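Local structure of transcriptional regulator (Streptococcus dysgalactiae, 4YV9) at residues Y234-G239 against D245-A250. The protein probably regulates transcription in quorum sensing, binding DNA through a helix-turn-helix domain and the SHP pheromone through its helical-repeat domain. Residues are numbered along the deposited sequence; the frame is centred on the assembly and turned at random.
Sequences YKLKQG and DDMRQA
Lys235, near the end of helix 221-236, reaches across to Asp246 on helix 242-256 and closes a salt bridge, with NZ 2.8 Å from OD2. The ammonium meets that oxygen nearly in line with its CG-OD2 bond, and the lysine and aspartate side chains cross at about a right angle. CE of Lys235, carried in behind NZ, lies 3.5 Å from OD2 of Asp246. Lys235 turns CG away from its carbonyl carbon (chi1 -69°) and then runs out extended, which carries NZ across the gap between the backbones, where the CA atoms of Lys235 and Asp246 are 9.1 Å apart. Asp246 also lies against Leu228, midway along helix 221-236.

Beside this polar bridge sits an apolar contact, and a looser one: CD2 of Leu236 stands 4.3 Å from SE of Met247, a selenomethionine. Of the four touching residues only Met247 is buried, packed against Tyr229 and Tyr233 of helix 221-236 and against Tyr270 of helix 260-273, the last helix of the chain. Both Leu236 and Met247 touch Val274 at the modelled end.

Just beyond Leu236, helix 221-236 stops in a Schellman motif. Gly239, at positive phi, is its C' residue: its N bonds to Leu236 O at 2.9 Å, and Gln240 N closes on Lys235 O. Both residues that reach over to helix 242-256 thus also offer their carbonyls to the cap. With a short connection leading from the capped end into helix 242-256, this is a helical hairpin, consistent with the TPR-like repeats of the Rgg C-terminal domain.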
# COMPACT_ATOMS: atom_id res chain seq x y z
N TYR B 234 12.44 3.34 -25.07
CA TYR B 234 13.89 3.23 -25.00
C TYR B 234 14.43 2.28 -26.07
O TYR B 234 15.44 2.57 -26.70
CB TYR B 234 14.31 2.74 -23.61
CG TYR B 234 15.73 2.22 -23.51
CD1 TYR B 234 16.79 3.09 -23.34
CD2 TYR B 234 15.99 0.86 -23.55
CE1 TYR B 234 18.08 2.62 -23.23
CE2 TYR B 234 17.28 0.38 -23.44
CZ TYR B 234 18.32 1.27 -23.28
OH TYR B 234 19.61 0.80 -23.17
N LYS B 235 13.74 1.16 -26.26
CA LYS B 235 14.14 0.17 -27.26
C LYS B 235 14.06 0.77 -28.66
O LYS B 235 14.95 0.56 -29.49
CB LYS B 235 13.25 -1.08 -27.18
CG LYS B 235 13.45 -1.92 -25.94
CD LYS B 235 12.58 -3.17 -26.01
CE LYS B 235 12.40 -3.79 -24.64
NZ LYS B 235 11.56 -5.02 -24.71
N LEU B 236 12.98 1.50 -28.91
CA LEU B 236 12.78 2.15 -30.20
C LEU B 236 13.92 3.11 -30.50
O LEU B 236 14.52 3.06 -31.57
CB LEU B 236 11.44 2.88 -30.25
CG LEU B 236 11.21 3.68 -31.53
CD1 LEU B 236 11.40 2.80 -32.76
CD2 LEU B 236 9.82 4.30 -31.54
N LYS B 237 14.24 3.97 -29.53
CA LYS B 237 15.30 4.96 -29.71
C LYS B 237 16.66 4.33 -29.95
O LYS B 237 17.65 5.03 -30.14
CB LYS B 237 15.37 5.89 -28.51
CG LYS B 237 14.62 7.20 -28.70
CD LYS B 237 15.39 8.36 -28.08
CE LYS B 237 14.57 9.64 -28.11
NZ LYS B 237 15.32 10.78 -27.51
N GLN B 238 16.71 3.00 -29.95
CA GLN B 238 17.92 2.28 -30.30
C GLN B 238 17.64 1.12 -31.25
O GLN B 238 18.20 0.03 -31.10
CB GLN B 238 18.62 1.78 -29.04
CG GLN B 238 19.50 2.83 -28.40
CD GLN B 238 19.60 2.64 -26.91
OE1 GLN B 238 18.66 2.16 -26.27
NE2 GLN B 238 20.74 3.00 -26.33
N GLY B 239 16.76 1.35 -32.22
CA GLY B 239 16.59 0.46 -33.35
C GLY B 239 16.16 -0.98 -33.09
O GLY B 239 16.58 -1.89 -33.80
N ASP B 245 6.09 -2.59 -30.78
CA ASP B 245 5.14 -3.61 -30.35
C ASP B 245 4.84 -3.46 -28.86
O ASP B 245 3.69 -3.52 -28.43
CB ASP B 245 5.67 -5.01 -30.64
CG ASP B 245 5.87 -5.27 -32.12
OD1 ASP B 245 5.17 -4.63 -32.94
OD2 ASP B 245 6.73 -6.11 -32.46
N ASP B 246 5.88 -3.25 -28.06
CA ASP B 246 5.70 -3.06 -26.63
C ASP B 246 4.79 -1.86 -26.33
O ASP B 246 3.88 -1.95 -25.50
CB ASP B 246 7.04 -2.89 -25.93
CG ASP B 246 7.87 -4.16 -25.95
OD1 ASP B 246 7.32 -5.22 -26.33
OD2 ASP B 246 9.05 -4.10 -25.57
N MSE B 247 5.03 -0.75 -27.03
CA MSE B 247 4.24 0.46 -26.80
C MSE B 247 2.78 0.23 -27.20
O MSE B 247 1.86 0.67 -26.49
CB MSE B 247 4.82 1.65 -27.57
CG MSE B 247 6.16 2.14 -27.01
SE MSE B 247 7.19 3.24 -28.27
CE MSE B 247 6.72 5.00 -27.61
N ARG B 248 2.56 -0.45 -28.33
CA ARG B 248 1.19 -0.73 -28.76
C ARG B 248 0.47 -1.66 -27.78
O ARG B 248 -0.73 -1.52 -27.56
CB ARG B 248 1.17 -1.31 -30.17
CG ARG B 248 1.15 -0.23 -31.25
CD ARG B 248 1.24 -0.82 -32.65
NE ARG B 248 2.37 -1.74 -32.75
CZ ARG B 248 3.03 -1.99 -33.88
NH1 ARG B 248 2.67 -1.40 -35.01
NH2 ARG B 248 4.05 -2.84 -33.87
N GLN B 249 1.19 -2.62 -27.19
CA GLN B 249 0.62 -3.49 -26.17
C GLN B 249 0.19 -2.71 -24.92
O GLN B 249 -0.90 -2.93 -24.37
CB GLN B 249 1.62 -4.59 -25.78
CG GLN B 249 1.85 -5.62 -26.89
CD GLN B 249 2.98 -6.57 -26.57
OE1 GLN B 249 3.56 -6.50 -25.50
NE2 GLN B 249 3.29 -7.47 -27.50
N ALA B 250 1.03 -1.78 -24.49
CA ALA B 250 0.69 -0.94 -23.35
C ALA B 250 -0.56 -0.14 -23.63
O ALA B 250 -1.42 -0.01 -22.76
CB ALA B 250 1.85 -0.01 -22.98